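Long-range contacts in 1,3,6,8-tetrahydroxynaphthalene synthase (Streptomyces coelicolor, PDB 1U0M), which catalyses the iterative condensation of five malonyl-CoA units and the cyclisation of the resulting pentaketide to 1,3,6,8-tetrahydroxynaphthalene on the way to melanin: residues Leu68-Phe73 / Lys235-His240; Glu74-Val79 / Cys176-Gln181. One frame throughout, in Å; residues are numbered along the deposited sequence.

Contact 1 of 2, residues Leu68-Phe73 / Lys235-His240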
# COMPACT_ATOMS: atom_id res chain seq x y z
N LEU A 68 -17.09 -2.32 -21.91
CA LEU A 68 -16.32 -2.59 -23.13
C LEU A 68 -15.74 -1.28 -23.69
O LEU A 68 -14.76 -1.28 -24.44
CB LEU A 68 -17.21 -3.25 -24.17
CG LEU A 68 -17.60 -4.72 -23.98
CD1 LEU A 68 -18.58 -5.11 -25.09
CD2 LEU A 68 -16.37 -5.62 -24.01
N GLU A 69 -16.36 -0.17 -23.32
CA GLU A 69 -15.90 1.14 -23.77
C GLU A 69 -14.81 1.64 -22.83
O GLU A 69 -14.78 1.30 -21.64
CB GLU A 69 -17.07 2.14 -23.75
CG GLU A 69 -18.21 1.78 -24.68
CD GLU A 69 -17.80 1.74 -26.14
OE1 GLU A 69 -18.62 1.32 -26.99
OE2 GLU A 69 -16.65 2.13 -26.44
N HIS A 70 -13.90 2.44 -23.37
CA HIS A 70 -12.86 3.00 -22.53
C HIS A 70 -12.95 4.52 -22.61
O HIS A 70 -12.48 5.12 -23.57
CB HIS A 70 -11.48 2.50 -22.96
CG HIS A 70 -10.41 2.77 -21.95
ND1 HIS A 70 -9.28 1.99 -21.83
CD2 HIS A 70 -10.28 3.76 -21.04
CE1 HIS A 70 -8.51 2.48 -20.87
NE2 HIS A 70 -9.10 3.56 -20.38
N PRO A 71 -13.60 5.14 -21.61
CA PRO A 71 -13.80 6.59 -21.49
C PRO A 71 -12.58 7.32 -20.96
O PRO A 71 -12.64 8.51 -20.67
CB PRO A 71 -14.97 6.68 -20.52
CG PRO A 71 -14.65 5.55 -19.56
CD PRO A 71 -14.29 4.43 -20.52
N GLY A 72 -11.48 6.58 -20.83
CA GLY A 72 -10.25 7.15 -20.30
C GLY A 72 -10.04 6.73 -18.86
O GLY A 72 -11.01 6.44 -18.14
N PHE A 73 -8.79 6.72 -18.43
CA PHE A 73 -8.40 6.33 -17.07
C PHE A 73 -9.05 7.23 -16.02
O PHE A 73 -9.46 6.76 -14.95
CB PHE A 73 -6.87 6.37 -16.98
CG PHE A 73 -6.30 5.88 -15.68
CD1 PHE A 73 -5.08 6.37 -15.22
CD2 PHE A 73 -6.95 4.91 -14.93
CE1 PHE A 73 -4.52 5.91 -14.03
CE2 PHE A 73 -6.40 4.44 -13.74
CZ PHE A 73 -5.18 4.95 -13.29
N LYS A 235 0.15 2.95 -18.06
CA LYS A 235 0.08 3.88 -19.18
C LYS A 235 -0.97 4.98 -19.01
O LYS A 235 -1.70 5.02 -18.02
CB LYS A 235 -0.24 3.10 -20.45
CG LYS A 235 0.74 1.99 -20.74
CD LYS A 235 0.27 1.09 -21.84
CE LYS A 235 1.32 0.01 -22.13
NZ LYS A 235 0.96 -0.73 -23.35
N ALA A 236 -1.06 5.85 -20.01
CA ALA A 236 -2.03 6.92 -19.99
C ALA A 236 -3.44 6.32 -19.98
O ALA A 236 -4.38 6.96 -19.55
CB ALA A 236 -1.84 7.79 -21.20
N THR A 237 -3.56 5.08 -20.46
CA THR A 237 -4.85 4.38 -20.53
C THR A 237 -5.16 3.66 -19.22
O THR A 237 -6.25 3.10 -19.04
CB THR A 237 -4.85 3.35 -21.67
OG1 THR A 237 -3.53 2.88 -21.89
CG2 THR A 237 -5.38 3.97 -22.96
N GLY A 238 -4.20 3.66 -18.31
CA GLY A 238 -4.43 3.02 -17.04
C GLY A 238 -3.52 1.85 -16.80
O GLY A 238 -2.36 1.85 -17.21
N PHE A 239 -4.05 0.83 -16.13
CA PHE A 239 -3.27 -0.35 -15.81
C PHE A 239 -3.49 -1.48 -16.80
O PHE A 239 -4.62 -1.93 -16.99
CB PHE A 239 -3.62 -0.82 -14.39
CG PHE A 239 -3.39 0.22 -13.33
CD1 PHE A 239 -2.34 1.13 -13.45
CD2 PHE A 239 -4.21 0.28 -12.20
CE1 PHE A 239 -2.12 2.08 -12.47
CE2 PHE A 239 -3.99 1.22 -11.22
CZ PHE A 239 -2.94 2.13 -11.34
N HIS A 240 -2.39 -1.91 -17.42
CA HIS A 240 -2.41 -3.01 -18.37
C HIS A 240 -1.78 -4.22 -17.67
O HIS A 240 -0.60 -4.22 -17.33
CB HIS A 240 -1.60 -2.65 -19.64
CG HIS A 240 -2.20 -1.55 -20.45
ND1 HIS A 240 -2.37 -0.27 -19.96
CD2 HIS A 240 -2.62 -1.52 -21.74
CE1 HIS A 240 -2.87 0.50 -20.91
NE2 HIS A 240 -3.03 -0.23 -22.00
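His70 and Phe73 rest on the tight turn of a beta hairpin, the type I beta turn from Lys235 to Gly238 that joins strands 230-235 and 238-243. Two backbone bonds close this hairpin end, Lys235 N to Gly238 O and Gly238 N to Lys235 O, both 2.9 Å. Going along 68-73, the first residue to meet the turn is His70. Its imidazole reaches the Thr237 carbonyl with its edge, the oxygen lying near the ring plane: His70 CE1 is 3.0 Å from Thr237 O. The imidazole and the Thr237 side chain cross at about a right angle, with His70 CE1 3.8 Å from Thr237 CB. Gly72 then occupies the N-cap position ahead of helix 73-99. Phe73, in the first turn of that helix, carries CG anti to the backbone N (chi1 -175°), which lays its ring across the backbone of Gly238. CA of Gly238 sits over the centre of one face, 3.7 Å from the Phe73 ring centroid and 13° off the ring normal, a CH-pi contact. The two phenylalanines form an edge-to-face pair, planes at 59°, in which Phe73 CZ approaches the rim of the Phe239 face, 4.1 Å from Phe239 CZ. Phe239 also stacks with Tyr232 and with Phe117 of the second subunit, whose Val234 packs on Phe73. With an alanine in place of Phe73, Gly238 CA would probably lose its aromatic cover and Phe239 the ring edge at its face. A beta carbon on Gly238 would lie tight against Phe73 CD2.

Contact 2 of 2, residues Glu74-Val79 / Cys176-Gln181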
# COMPACT_ATOMS: atom_id res chain seq x y z
N GLU A 74 -9.14 8.53 -16.30
CA GLU A 74 -9.75 9.48 -15.36
C GLU A 74 -11.22 9.10 -15.11
O GLU A 74 -11.64 8.97 -13.97
CB GLU A 74 -9.65 10.92 -15.87
CG GLU A 74 -10.42 11.93 -15.01
CD GLU A 74 -10.12 13.40 -15.32
OE1 GLU A 74 -9.62 13.70 -16.43
OE2 GLU A 74 -10.42 14.26 -14.45
N ASP A 75 -12.00 8.91 -16.17
CA ASP A 75 -13.40 8.53 -15.98
C ASP A 75 -13.52 7.12 -15.38
O ASP A 75 -14.36 6.88 -14.52
CB ASP A 75 -14.18 8.61 -17.32
CG ASP A 75 -14.54 10.05 -17.71
OD1 ASP A 75 -14.15 10.98 -16.96
OD2 ASP A 75 -15.20 10.24 -18.76
N ARG A 76 -12.67 6.20 -15.83
CA ARG A 76 -12.67 4.84 -15.31
C ARG A 76 -12.44 4.91 -13.80
O ARG A 76 -13.18 4.33 -13.01
CB ARG A 76 -11.53 4.02 -15.96
CG ARG A 76 -11.93 2.66 -16.56
CD ARG A 76 -12.49 2.84 -17.94
NE ARG A 76 -12.79 1.62 -18.70
CZ ARG A 76 -11.90 0.70 -19.08
NH1 ARG A 76 -10.62 0.81 -18.77
NH2 ARG A 76 -12.29 -0.31 -19.85
N ASN A 77 -11.41 5.64 -13.38
CA ASN A 77 -11.11 5.73 -11.96
C ASN A 77 -12.23 6.43 -11.18
O ASN A 77 -12.42 6.17 -9.98
CB ASN A 77 -9.78 6.44 -11.74
CG ASN A 77 -9.08 5.97 -10.50
OD1 ASN A 77 -8.61 4.83 -10.43
ND2 ASN A 77 -9.01 6.83 -9.49
N LYS A 78 -12.97 7.31 -11.85
CA LYS A 78 -14.10 7.99 -11.21
C LYS A 78 -15.14 6.90 -10.93
O LYS A 78 -15.70 6.83 -9.84
CB LYS A 78 -14.70 9.05 -12.14
CG LYS A 78 -14.53 10.49 -11.67
CD LYS A 78 -13.16 11.03 -12.04
CE LYS A 78 -13.17 11.61 -13.44
NZ LYS A 78 -13.87 12.93 -13.51
N VAL A 79 -15.39 6.04 -11.92
CA VAL A 79 -16.35 4.96 -11.71
C VAL A 79 -15.90 4.09 -10.53
O VAL A 79 -16.72 3.65 -9.73
CB VAL A 79 -16.46 4.06 -12.93
CG1 VAL A 79 -17.46 2.95 -12.65
CG2 VAL A 79 -16.85 4.89 -14.14
N CYS A 176 -12.05 -5.48 -11.44
CA CYS A 176 -11.13 -5.80 -12.53
C CYS A 176 -11.62 -5.36 -13.90
O CYS A 176 -10.83 -5.10 -14.79
CB CYS A 176 -10.80 -7.30 -12.54
SG CYS A 176 -10.08 -7.95 -11.00
N SER A 177 -12.94 -5.28 -14.06
CA SER A 177 -13.51 -4.86 -15.32
C SER A 177 -13.08 -3.46 -15.68
O SER A 177 -13.10 -3.07 -16.84
CB SER A 177 -15.03 -4.91 -15.25
OG SER A 177 -15.51 -4.00 -14.28
N LEU A 178 -12.69 -2.67 -14.67
CA LEU A 178 -12.26 -1.30 -14.91
C LEU A 178 -10.81 -1.22 -15.39
O LEU A 178 -10.24 -0.14 -15.50
CB LEU A 178 -12.45 -0.45 -13.65
CG LEU A 178 -13.92 -0.14 -13.33
CD1 LEU A 178 -14.57 0.53 -14.55
CD2 LEU A 178 -14.69 -1.42 -13.02
N CYS A 179 -10.22 -2.37 -15.66
CA CYS A 179 -8.86 -2.44 -16.15
C CYS A 179 -8.87 -3.09 -17.52
O CYS A 179 -7.84 -3.49 -18.02
CB CYS A 179 -7.97 -3.21 -15.17
SG CYS A 179 -7.57 -2.27 -13.67
N TYR A 180 -10.05 -3.18 -18.13
CA TYR A 180 -10.17 -3.76 -19.46
C TYR A 180 -9.54 -2.78 -20.46
O TYR A 180 -9.90 -1.60 -20.47
CB TYR A 180 -11.64 -3.98 -19.82
CG TYR A 180 -11.85 -4.35 -21.28
CD1 TYR A 180 -11.32 -5.54 -21.81
CD2 TYR A 180 -12.53 -3.49 -22.14
CE1 TYR A 180 -11.46 -5.85 -23.16
CE2 TYR A 180 -12.67 -3.79 -23.48
CZ TYR A 180 -12.13 -4.96 -23.99
OH TYR A 180 -12.24 -5.22 -25.33
N GLN A 181 -8.62 -3.27 -21.28
CA GLN A 181 -7.93 -2.43 -22.27
C GLN A 181 -8.10 -2.95 -23.70
O GLN A 181 -7.34 -3.81 -24.15
CB GLN A 181 -6.43 -2.36 -21.97
CG GLN A 181 -6.07 -2.03 -20.53
CD GLN A 181 -6.26 -0.57 -20.17
OE1 GLN A 181 -6.15 -0.21 -19.00
NE2 GLN A 181 -6.53 0.28 -21.16
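Bent at chi2 (83°) and extended again at chi3, the Arg76 side chain carries its guanidinium from the helix to the carbonyl of Tyr180. There it binds end-on with two nitrogens to one oxygen: Arg76 NH2 lies 2.8 Å from Tyr180 O with an N-H...O angle of 153°, and Arg76 NH1 lies 3.0 Å from the same Tyr180 O in a more bent bond. The acceptor is within 5° of the guanidinium plane, whereas the donors are tilted from the plane of the carbonyl. The acceptor's place in the guanidinium plane is consistent with the two converging bonds helping to hold that plane in its orientation. One guanidinium face lies against the Leu178 carbonyl carbon, but Arg76 NH1 and Leu178 O, 3.4 Å apart, meet at too poor an angle to bond. The contact ties the first turns of helix 73-99 to the 3-10 turn 176-178 and the loop that follows strand 167-175 of the central sheet, within the thiolase fold of the chalcone synthase family. Nearer the helix, the aliphatic part of Arg76 packs on Leu178, with Arg76 CG 3.9 Å from Leu178 CD1. Val79 CG1 meets the same Leu178 CD1 at 4.2 Å. Tyr180 offers the side of its ring to the arginine: Arg76 NH2 is near the ring plane, 3.9 Å from Tyr180 CD2. At the far end of that ring the Tyr180 hydroxyl is hydrogen-bonded to Arg36, while Ser177 OG bonds to Asp198.

How the contacts relate
Contacts 1 and 2 are adjacent, their centres about 6 Å apart, and share a continuous chain: 68-73 runs directly into helix segment 74-79. Gln181 bridges them, its side chain packing against His70, Thr237 and His240, while Arg76 touches His70 and Pro71. A further link is Leu68 O, 3.4 Å from Tyr180 CE2. Both contacts also touch the second subunit, whose Val234 reaches Asn77 as well and whose Lys235 packs on Glu74. Contact 2 comes within about 11 Å of the probable active site, measured between the side chains of Cys179 and Cys146; contact 1 lies away from it. Glycerol adjoins both, and polyethylene glycol lies about 3 Å from the Tyr180 side chain, both probably from the crystallisation liquor.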